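Local coordinates for Emp47p (form2) (Saccharomyces cerevisiae, PDB 2A6Z), which acts as a calcium-independent cargo receptor, carrying a lectin-type carbohydrate recognition domain, and is involved in the secretion of glycoproteins, at residues Q109-N114 with T136-Q141; P120-Q125 with L171-D176; G76-G81 with N207-E212; S50-Q55 with W85-S90. All coordinates share one frame; numbering follows the deposited sequence. Where two conformers were deposited one is given.

How the interactions relate
From the N terminus, interaction 4 opens at 50-55 and closes at 85-90, tying strands 48-58 and 81-88 across one sheet of the lectin sandwich. Interaction 3 opens inside that loop at 76-81 and closes only at 207-212, so the two cross. Within the long loop of interaction 3 nest both others: interaction 1 joins strand 108-113 to the short helix 138-141, and interaction 2, opening at 120-125 before interaction 1 closes, crosses it and reaches strand 170-175 of the second sheet. Interactions 1 and 2 touch through backbone pairing of neighbouring strands (L111 N to R123 O, 2.8 Å), while N114 links interaction 1 to loop 76-81.

Interaction 1: residues Q109-N114 with T136-Q141; sequences QLLVDN and TKIYDQ
D113 and Y139 meet through a short hydrogen bond, the phenol OH donating to OD2 at 2.6 Å, and this polar pair fastens the short helix 138-141 over one sheet of the legume-like lectin sandwich. The residues involved, Q109, L111 and D113, alternate along strand 108-113 with L110 and V112, which pack on strand 153-164 of the second sheet; the helix therefore lies against the outward face. The D113 carboxylate and the Y139 ring approach from opposite directions and are nearly coplanar, with planes 5° apart. OD2 is met on its syn side, the hydroxyl oxygen standing 24° out of the carboxylate plane, while OD1 sits near the ring plane at the edge, 3.5 Å from Y139 CE1. A D113 chi1 of 92°, well off a staggered value, turns the carboxylate to this place. OD2 also accepts from the backbone N of N115, so two donors grip one oxygen, which would restrain the carboxylate. Within the helix, CG2 of I138 lies 3.7 Å above the centre of the tyrosine ring and backs one of its faces. The other branch of I138 runs toward the strand, and its CD1 is the atom that touches there. L111 crosses it at about a right angle, presenting CD2 at 4.0 Å from I138 CD1. Beside this apolar pair stands the extended side chain of Q109, whose amide nitrogen is bonded to S83 OG on the adjacent strand, leaving OE1 4.1 Å from I138 CD1.

Interaction 2: residues P120-Q125 with L171-D176; sequences PTLRGQ and LKVQVD
L122 makes the apolar contacts with segment 171-176, CD2 meeting V173 and CD1 meeting V175 and, more loosely, V173. Toward V173 the approach is tip to tip, with L122 CD2 4.0 Å from V173 CG1. V175 instead slides past the leucine in the opposite direction, and its CG2 comes within 3.9 Å of L122 CD1. CD1 is also 4.1 Å from V173 CG1, so this methyl touches both valines. Both valines point toward strand 121-128 from the same side of their own strand, Q174 between them turning away. L122 CG stands anti to the backbone N (chi1 -171°), which carries the fork across the gap; this is one of two modelled conformers of that residue, and the distances hold for it alone. Apolar side chains meeting between two sheets in this way form the core of a legume-lectin-type beta sandwich: strand 121-128 belongs to one seven-stranded antiparallel sheet, strand 170-175 to the other, and the nearest CA atoms, of L122 and V175, are 8.9 Å apart. L122 also packs on C180, whose expected disulfide partner C146 lies in the strand paired with L122, so a covalent link between the sheets would run close by. Polar groups keep to the other side of strand 121-128. There R123 NE donates to T121 OG1 at 3.0 Å, with a bent N-H...O angle of 141° and the oxygen tilted 19° out of the guanidinium plane. R123 NH1 reaches S142 OG, a hydroxyl that Q125 OE1 contacts as well.

Interaction 3: residues G76-G81 with N207-E212; sequences GQTDGG and NAESFE
T78 is the first residue along segment 76-81 to touch segment 207-212. Its CG2 meets the side-chain amide of N207 at about a right angle, 3.9 Å from ND2. The threonine OG1 lies between the backbone N and the carbonyl carbon (chi1 79°), where it accepts from G80 N at 2.9 Å and closes an ST turn. The same oxygen is 2.7 Å from a water that in turn donates to E209 OE1, also at 2.7 Å, spanning a separation of 3.9 Å between T78 OG1 and E209 OE1. E209 is placed for this by its extended chain, and its other oxygen, OE2, is held by S71 OG. On the opposing segment an Asx turn answers the ST turn: N207 OD1 takes the N-H of E209 in a fairly straight bond, with an angle of 163° at the hydrogen. Beyond G80, the backbone of G81 runs over one face of the F211 ring, its CA 3.9 Å from CZ. On the opposite face sits E209 CG, so the phenyl ring is sandwiched between a glycine backbone and a glutamate methylene. The touching parts run only 18° apart end to end. A water bridge, the T78-N207 contact and the F211 ring against G81 thus join the loop leading into strand 81-88 to the start of strand 210-220, bridging the two sheets of the legume-like lectin sandwich at their margin.

Interaction 4: residues S50-Q55 with W85-S90; sequences SLWLKQ and WFVQDS
The indoles of W52 and W85 take similar torsions from their strands: each CG is anti to its carbonyl carbon, with chi1 -67° in W52 and -58° in W85. Those torsions bring the end of the W52 side chain over to W85, although the CA atoms are 9.0 Å apart. It is the six-membered ring of W52 that arrives, meeting the five-membered ring of W85. Centroids are 5.0 Å apart and planes 26° from parallel, but the rings are slid so far that they barely overlap, a glancing contact. W52 CZ2 lies over one face of the W85 ring, 3.8 Å from CD1. Closer still is CH2, at 3.5 Å from W85 CB, so the CB methylene of W85 is part of the contact surface. In the sheet of the legume-lectin-type sandwich to which both strands belong, 48-58 and 81-88 are not neighbours: strand 192-200 runs between them, and the two tryptophans meet across it, W52 touching R194 and T198. The W85 NE1 is bonded to T198 OG1, which ties the indole to this intervening strand. Y105 meets the W85 indole edge-to-face. F86, pointing the other way, stacks with F63 of the second sheet, which puts the tryptophan pair on the outward face. V87 finishes the contact, its CG2 4.3 Å from W52 CZ3.

Interaction 1: residues Q109-N114 with T136-Q141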
# COMPACT_ATOMS: atom_id res chain seq x y z
N GLN A 109 -3.79 -6.72 -2.55
CA GLN A 109 -2.63 -6.34 -1.79
C GLN A 109 -1.50 -6.01 -2.79
O GLN A 109 -1.22 -6.81 -3.68
CB GLN A 109 -2.18 -7.51 -0.90
CG GLN A 109 -0.92 -7.23 -0.10
CD GLN A 109 -0.18 -8.48 0.36
OE1 GLN A 109 -0.41 -9.58 -0.10
NE2 GLN A 109 0.72 -8.32 1.30
N LEU A 110 -0.86 -4.86 -2.60
CA LEU A 110 0.39 -4.55 -3.35
C LEU A 110 1.52 -4.61 -2.33
O LEU A 110 1.51 -3.84 -1.36
CB LEU A 110 0.33 -3.16 -3.98
CG LEU A 110 -0.79 -2.96 -4.97
CD1 LEU A 110 -0.80 -1.53 -5.50
CD2 LEU A 110 -0.68 -3.91 -6.16
N LEU A 111 2.45 -5.52 -2.57
CA LEU A 111 3.55 -5.76 -1.63
C LEU A 111 4.86 -5.26 -2.22
O LEU A 111 5.23 -5.69 -3.34
CB LEU A 111 3.68 -7.26 -1.34
CG LEU A 111 4.88 -7.66 -0.46
CD1 LEU A 111 4.79 -7.07 0.93
CD2 LEU A 111 4.94 -9.19 -0.39
N VAL A 112 5.57 -4.41 -1.50
CA VAL A 112 6.93 -4.03 -1.82
C VAL A 112 7.83 -4.70 -0.79
O VAL A 112 7.71 -4.48 0.42
CB VAL A 112 7.11 -2.50 -1.86
CG1 VAL A 112 8.57 -2.15 -2.03
CG2 VAL A 112 6.23 -1.89 -2.94
N ASP A 113 8.73 -5.56 -1.28
CA ASP A 113 9.64 -6.29 -0.38
C ASP A 113 10.79 -6.81 -1.20
O ASP A 113 10.88 -6.64 -2.43
CB ASP A 113 8.94 -7.38 0.44
CG ASP A 113 8.95 -8.74 -0.25
OD1 ASP A 113 8.57 -8.81 -1.44
OD2 ASP A 113 9.42 -9.72 0.40
N ASN A 114 11.74 -7.49 -0.51
CA ASN A 114 12.93 -7.96 -1.21
C ASN A 114 13.27 -9.41 -0.83
O ASN A 114 14.38 -9.84 -1.14
CB ASN A 114 14.11 -7.03 -1.01
CG ASN A 114 14.72 -7.06 0.38
OD1 ASN A 114 14.36 -7.89 1.20
ND2 ASN A 114 15.61 -6.11 0.61
N THR A 136 3.74 -18.90 2.63
CA THR A 136 4.89 -19.58 2.11
C THR A 136 4.84 -19.65 0.58
O THR A 136 5.85 -20.05 0.01
CB THR A 136 5.05 -21.02 2.65
OG1 THR A 136 3.96 -21.83 2.18
CG2 THR A 136 4.99 -21.02 4.17
N LYS A 137 3.76 -19.29 -0.08
CA LYS A 137 3.62 -19.32 -1.53
C LYS A 137 3.43 -17.93 -2.16
O LYS A 137 3.08 -17.84 -3.33
CB LYS A 137 2.47 -20.24 -1.93
CG LYS A 137 2.70 -21.68 -1.40
CD LYS A 137 1.53 -22.56 -1.85
CE LYS A 137 1.59 -24.02 -1.47
NZ LYS A 137 2.91 -24.66 -1.56
N ILE A 138 3.63 -16.87 -1.34
CA ILE A 138 3.23 -15.55 -1.84
C ILE A 138 3.93 -15.18 -3.14
O ILE A 138 3.27 -14.60 -4.01
CB ILE A 138 3.48 -14.53 -0.72
CG1 ILE A 138 2.77 -13.20 -0.99
CG2 ILE A 138 4.96 -14.34 -0.33
CD1 ILE A 138 2.64 -12.36 0.29
N TYR A 139 5.22 -15.51 -3.29
CA TYR A 139 5.90 -15.05 -4.50
C TYR A 139 5.41 -15.79 -5.75
O TYR A 139 5.26 -15.21 -6.83
CB TYR A 139 7.44 -15.16 -4.34
CG TYR A 139 7.87 -14.38 -3.10
CD1 TYR A 139 7.70 -12.98 -3.03
CD2 TYR A 139 8.38 -15.02 -1.96
CE1 TYR A 139 8.06 -12.26 -1.91
CE2 TYR A 139 8.73 -14.30 -0.85
CZ TYR A 139 8.56 -12.93 -0.82
OH TYR A 139 8.91 -12.26 0.33
N ASP A 140 5.13 -17.07 -5.58
CA ASP A 140 4.58 -17.83 -6.73
C ASP A 140 3.16 -17.41 -7.04
O ASP A 140 2.70 -17.56 -8.21
CB ASP A 140 4.62 -19.30 -6.42
CG ASP A 140 5.12 -20.15 -7.52
OD1 ASP A 140 5.46 -21.32 -7.35
OD2 ASP A 140 4.97 -19.60 -8.63
N GLN A 141 2.45 -16.88 -6.04
CA GLN A 141 1.02 -16.54 -6.20
C GLN A 141 0.80 -15.10 -6.63
O GLN A 141 -0.34 -14.77 -6.93
CB GLN A 141 0.24 -16.85 -4.89
CG GLN A 141 0.27 -18.38 -4.68
CD GLN A 141 -0.62 -19.07 -3.73
OE1 GLN A 141 -0.99 -18.35 -2.82
NE2 GLN A 141 -0.91 -20.37 -3.94

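Interaction 2: residues P120-Q125 with L171-D176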
# COMPACT_ATOMS: atom_id res chain seq x y z
N PRO A 120 14.28 -7.12 -4.91
CA PRO A 120 13.28 -6.05 -4.65
C PRO A 120 12.25 -5.99 -5.76
O PRO A 120 12.57 -5.80 -6.96
CB PRO A 120 14.15 -4.81 -4.58
CG PRO A 120 15.52 -5.30 -4.21
CD PRO A 120 15.66 -6.63 -4.92
N THR A 121 10.98 -6.08 -5.34
CA THR A 121 9.86 -6.11 -6.26
C THR A 121 8.67 -5.32 -5.70
O THR A 121 8.55 -5.12 -4.47
CB THR A 121 9.36 -7.54 -6.53
OG1 THR A 121 9.21 -8.28 -5.30
CG2 THR A 121 10.32 -8.34 -7.39
N LEU A 122 7.78 -4.96 -6.62
CA LEU A 122 6.38 -4.62 -6.32
C LEU A 122 5.55 -5.72 -6.92
O LEU A 122 5.62 -6.00 -8.12
CB LEU A 122 6.04 -3.22 -6.90
CG LEU A 122 4.65 -2.72 -6.42
CD1 LEU A 122 4.63 -1.20 -6.59
CD2 LEU A 122 3.46 -3.30 -7.20
N ARG A 123 4.71 -6.34 -6.09
CA ARG A 123 3.91 -7.47 -6.50
C ARG A 123 2.44 -7.21 -6.19
O ARG A 123 2.08 -6.64 -5.15
CB ARG A 123 4.32 -8.73 -5.72
CG ARG A 123 5.69 -9.26 -6.15
CD ARG A 123 6.28 -10.23 -5.11
NE ARG A 123 7.59 -10.75 -5.65
CZ ARG A 123 7.73 -11.80 -6.43
NH1 ARG A 123 6.67 -12.53 -6.82
NH2 ARG A 123 8.97 -12.14 -6.83
N GLY A 124 1.59 -7.70 -7.08
CA GLY A 124 0.12 -7.71 -6.83
C GLY A 124 -0.30 -9.10 -6.39
O GLY A 124 0.08 -10.12 -6.98
N GLN A 125 -1.14 -9.10 -5.36
CA GLN A 125 -1.70 -10.31 -4.81
C GLN A 125 -3.25 -10.14 -4.69
O GLN A 125 -3.69 -9.01 -4.36
CB GLN A 125 -1.17 -10.64 -3.40
CG GLN A 125 0.34 -10.47 -3.24
CD GLN A 125 1.27 -11.44 -3.92
OE1 GLN A 125 2.28 -11.03 -4.48
NE2 GLN A 125 0.97 -12.75 -3.85
N LEU A 171 -6.69 -2.62 -14.65
CA LEU A 171 -5.98 -2.36 -13.37
C LEU A 171 -4.51 -2.17 -13.74
O LEU A 171 -3.93 -3.09 -14.33
CB LEU A 171 -6.16 -3.53 -12.43
CG LEU A 171 -5.36 -3.48 -11.15
CD1 LEU A 171 -5.79 -2.27 -10.27
CD2 LEU A 171 -5.54 -4.78 -10.36
N LYS A 172 -3.95 -1.03 -13.40
CA LYS A 172 -2.57 -0.73 -13.75
C LYS A 172 -1.88 -0.16 -12.52
O LYS A 172 -2.46 0.59 -11.74
CB LYS A 172 -2.53 0.25 -14.92
CG LYS A 172 -1.12 0.65 -15.36
CD LYS A 172 -1.12 1.31 -16.70
CE LYS A 172 -1.69 2.65 -16.64
NZ LYS A 172 -1.56 3.20 -18.03
N VAL A 173 -0.61 -0.55 -12.38
CA VAL A 173 0.26 0.03 -11.39
C VAL A 173 1.48 0.62 -12.12
O VAL A 173 2.10 -0.07 -12.92
CB VAL A 173 0.70 -1.00 -10.34
CG1 VAL A 173 1.73 -0.42 -9.39
CG2 VAL A 173 -0.53 -1.52 -9.60
N GLN A 174 1.77 1.88 -11.80
CA GLN A 174 2.98 2.57 -12.26
C GLN A 174 3.85 2.88 -11.05
O GLN A 174 3.35 3.10 -9.94
CB GLN A 174 2.60 3.88 -12.94
CG GLN A 174 1.82 3.66 -14.26
CD GLN A 174 1.06 4.94 -14.63
OE1 GLN A 174 0.04 5.22 -14.03
NE2 GLN A 174 1.57 5.72 -15.53
N VAL A 175 5.17 2.89 -11.28
CA VAL A 175 6.13 3.32 -10.28
C VAL A 175 6.91 4.46 -10.92
O VAL A 175 7.53 4.31 -11.98
CB VAL A 175 7.09 2.16 -9.92
CG1 VAL A 175 8.21 2.67 -9.01
CG2 VAL A 175 6.33 1.00 -9.29
N ASP A 176 6.82 5.63 -10.26
CA ASP A 176 7.51 6.83 -10.78
C ASP A 176 7.12 7.05 -12.25
O ASP A 176 7.96 7.47 -13.06
CB ASP A 176 9.01 6.71 -10.64
CG ASP A 176 9.46 6.37 -9.22
OD1 ASP A 176 8.80 6.50 -8.23
OD2 ASP A 176 10.68 5.90 -9.22

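Interaction 3: residues G76-G81 with N207-E212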
# COMPACT_ATOMS: atom_id res chain seq x y z
N GLY A 76 19.69 -4.37 2.68
CA GLY A 76 19.93 -5.81 2.83
C GLY A 76 18.58 -6.55 2.79
O GLY A 76 17.51 -6.06 3.00
N GLN A 77 18.62 -7.78 2.38
CA GLN A 77 17.40 -8.60 2.37
C GLN A 77 16.84 -8.80 3.74
O GLN A 77 17.55 -9.09 4.70
CB GLN A 77 17.73 -9.94 1.70
CG GLN A 77 16.36 -10.69 1.54
CD GLN A 77 16.82 -11.94 0.70
OE1 GLN A 77 16.09 -12.83 0.39
NE2 GLN A 77 18.11 -11.82 0.30
N THR A 78 15.56 -8.65 3.94
CA THR A 78 14.93 -8.86 5.25
C THR A 78 13.62 -9.52 4.95
O THR A 78 13.20 -9.59 3.78
CB THR A 78 14.62 -7.54 5.99
OG1 THR A 78 13.47 -6.97 5.48
CG2 THR A 78 15.86 -6.69 6.07
N ASP A 79 12.91 -10.00 5.98
CA ASP A 79 11.57 -10.50 5.84
C ASP A 79 10.50 -9.43 6.14
O ASP A 79 9.32 -9.74 6.26
CB ASP A 79 11.37 -11.79 6.64
CG ASP A 79 11.52 -11.58 8.15
OD1 ASP A 79 11.41 -10.49 8.65
OD2 ASP A 79 11.80 -12.60 8.86
N GLY A 80 10.95 -8.17 6.20
CA GLY A 80 10.03 -7.05 6.32
C GLY A 80 9.34 -6.75 4.96
O GLY A 80 9.56 -7.42 3.97
N GLY A 81 8.54 -5.69 4.98
CA GLY A 81 7.92 -5.22 3.73
C GLY A 81 6.83 -4.24 4.04
O GLY A 81 6.45 -4.04 5.22
N ASN A 207 17.72 -5.25 11.96
CA ASN A 207 17.58 -4.07 11.11
C ASN A 207 16.55 -3.10 11.71
O ASN A 207 15.63 -3.46 12.42
CB ASN A 207 17.13 -4.45 9.65
CG ASN A 207 15.64 -4.74 9.57
OD1 ASN A 207 14.88 -3.81 9.26
ND2 ASN A 207 15.20 -5.96 9.80
N ALA A 208 16.72 -1.83 11.31
CA ALA A 208 15.80 -0.77 11.65
C ALA A 208 15.25 -0.10 10.40
O ALA A 208 15.16 1.14 10.32
CB ALA A 208 16.45 0.29 12.57
N GLU A 209 14.96 -0.89 9.36
CA GLU A 209 14.40 -0.28 8.16
C GLU A 209 13.16 0.51 8.51
O GLU A 209 12.27 0.03 9.22
CB GLU A 209 14.03 -1.43 7.17
CG GLU A 209 13.63 -0.85 5.78
CD GLU A 209 13.63 -1.88 4.65
OE1 GLU A 209 13.75 -3.12 4.93
OE2 GLU A 209 13.45 -1.46 3.49
N SER A 210 13.13 1.75 7.95
CA SER A 210 12.05 2.69 8.30
C SER A 210 11.20 2.96 7.08
O SER A 210 11.66 3.68 6.16
CB SER A 210 12.70 3.98 8.85
OG SER A 210 11.66 4.83 9.32
N PHE A 211 10.01 2.38 7.06
CA PHE A 211 9.04 2.59 5.97
C PHE A 211 8.20 3.82 6.34
O PHE A 211 7.66 3.87 7.45
CB PHE A 211 8.14 1.36 5.83
CG PHE A 211 8.85 0.17 5.24
CD1 PHE A 211 9.14 0.14 3.88
CD2 PHE A 211 9.25 -0.88 6.05
CE1 PHE A 211 9.77 -0.96 3.31
CE2 PHE A 211 9.84 -2.00 5.46
CZ PHE A 211 10.11 -2.03 4.11
N GLU A 212 8.13 4.78 5.43
CA GLU A 212 7.61 6.12 5.73
C GLU A 212 6.68 6.59 4.61
O GLU A 212 6.96 6.34 3.42
CB GLU A 212 8.75 7.11 5.87
CG GLU A 212 9.79 6.61 6.87
CD GLU A 212 10.88 7.56 7.22
OE1 GLU A 212 11.00 8.62 6.53
OE2 GLU A 212 11.61 7.23 8.20
O HOH W 1 12.94 -4.72 6.91

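Interaction 4: residues S50-Q55 with W85-S90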
# COMPACT_ATOMS: atom_id res chain seq x y z
N SER A 50 0.43 0.77 10.99
CA SER A 50 -0.64 0.82 10.01
C SER A 50 -1.19 2.22 9.88
O SER A 50 -1.11 3.04 10.81
CB SER A 50 -1.76 -0.17 10.33
OG SER A 50 -2.35 0.17 11.56
N LEU A 51 -1.79 2.47 8.74
CA LEU A 51 -2.37 3.79 8.43
C LEU A 51 -3.54 3.54 7.49
O LEU A 51 -3.29 3.13 6.33
CB LEU A 51 -1.32 4.67 7.83
CG LEU A 51 -1.81 6.05 7.32
CD1 LEU A 51 -2.32 6.91 8.47
CD2 LEU A 51 -0.70 6.74 6.55
N TRP A 52 -4.78 3.71 7.93
CA TRP A 52 -5.95 3.41 7.16
C TRP A 52 -6.92 4.58 7.17
O TRP A 52 -7.05 5.30 8.17
CB TRP A 52 -6.70 2.24 7.74
CG TRP A 52 -6.03 0.88 7.68
CD1 TRP A 52 -5.17 0.36 8.61
CD2 TRP A 52 -6.20 -0.13 6.66
NE1 TRP A 52 -4.77 -0.92 8.22
CE2 TRP A 52 -5.40 -1.24 7.04
CE3 TRP A 52 -6.99 -0.20 5.48
CZ2 TRP A 52 -5.34 -2.39 6.27
CZ3 TRP A 52 -6.91 -1.36 4.72
CH2 TRP A 52 -6.09 -2.44 5.13
N LEU A 53 -7.69 4.72 6.10
CA LEU A 53 -8.81 5.66 6.09
C LEU A 53 -9.88 5.18 7.07
O LEU A 53 -10.20 4.00 7.15
CB LEU A 53 -9.37 5.81 4.67
CG LEU A 53 -8.49 6.78 3.84
CD1 LEU A 53 -8.51 6.45 2.36
CD2 LEU A 53 -8.92 8.23 4.07
N LYS A 54 -10.45 6.17 7.82
CA LYS A 54 -11.53 5.82 8.74
C LYS A 54 -12.84 5.42 8.09
O LYS A 54 -13.61 4.66 8.70
CB LYS A 54 -11.78 7.04 9.65
CG LYS A 54 -10.68 7.25 10.66
CD LYS A 54 -11.06 8.43 11.54
CE LYS A 54 -9.98 8.88 12.50
NZ LYS A 54 -10.49 10.12 13.23
N GLN A 55 -13.13 5.92 6.89
CA GLN A 55 -14.38 5.63 6.19
C GLN A 55 -14.10 4.75 5.00
O GLN A 55 -13.07 4.91 4.28
CB GLN A 55 -15.05 6.93 5.81
CG GLN A 55 -15.35 7.90 6.93
CD GLN A 55 -15.89 7.47 8.26
OE1 GLN A 55 -15.49 7.83 9.39
NE2 GLN A 55 -16.90 6.60 8.23
N TRP A 85 -3.16 -1.56 0.46
CA TRP A 85 -4.35 -2.39 0.46
C TRP A 85 -5.55 -1.70 -0.20
O TRP A 85 -5.73 -0.48 -0.03
CB TRP A 85 -4.76 -2.72 1.90
CG TRP A 85 -3.68 -3.41 2.69
CD1 TRP A 85 -2.74 -2.80 3.48
CD2 TRP A 85 -3.45 -4.83 2.77
NE1 TRP A 85 -1.91 -3.77 4.07
CE2 TRP A 85 -2.34 -4.99 3.65
CE3 TRP A 85 -4.07 -5.96 2.21
CZ2 TRP A 85 -1.83 -6.27 3.99
CZ3 TRP A 85 -3.56 -7.20 2.56
CH2 TRP A 85 -2.46 -7.35 3.43
N PHE A 86 -6.36 -2.49 -0.85
CA PHE A 86 -7.66 -2.08 -1.37
C PHE A 86 -8.59 -3.30 -1.19
O PHE A 86 -8.58 -4.19 -2.01
CB PHE A 86 -7.50 -1.65 -2.84
CG PHE A 86 -8.83 -1.25 -3.49
CD1 PHE A 86 -9.39 -0.01 -3.15
CD2 PHE A 86 -9.50 -2.07 -4.40
CE1 PHE A 86 -10.59 0.42 -3.72
CE2 PHE A 86 -10.67 -1.64 -4.97
CZ PHE A 86 -11.21 -0.39 -4.64
N VAL A 87 -9.29 -3.32 -0.06
CA VAL A 87 -9.92 -4.58 0.38
C VAL A 87 -11.35 -4.34 0.93
O VAL A 87 -11.59 -3.34 1.61
CB VAL A 87 -9.08 -5.33 1.45
CG1 VAL A 87 -7.68 -5.67 0.89
CG2 VAL A 87 -8.92 -4.55 2.73
N GLN A 88 -12.24 -5.26 0.65
CA GLN A 88 -13.63 -5.08 1.12
C GLN A 88 -13.75 -5.47 2.57
O GLN A 88 -13.39 -6.57 2.97
CB GLN A 88 -14.56 -5.99 0.32
CG GLN A 88 -14.72 -5.76 -1.12
CD GLN A 88 -15.58 -6.88 -1.72
OE1 GLN A 88 -16.73 -7.08 -1.31
NE2 GLN A 88 -14.97 -7.60 -2.67
N ASP A 89 -14.29 -4.56 3.39
CA ASP A 89 -14.58 -4.86 4.80
C ASP A 89 -15.54 -3.75 5.28
O ASP A 89 -15.61 -2.69 4.67
CB ASP A 89 -13.31 -4.90 5.62
CG ASP A 89 -13.36 -5.73 6.88
OD1 ASP A 89 -14.47 -5.84 7.42
OD2 ASP A 89 -12.33 -6.27 7.27
N SER A 90 -16.22 -4.01 6.35
CA SER A 90 -17.16 -3.02 6.92
C SER A 90 -16.48 -2.13 7.94
O SER A 90 -17.12 -1.23 8.51
CB SER A 90 -18.35 -3.78 7.53
OG SER A 90 -17.83 -4.62 8.56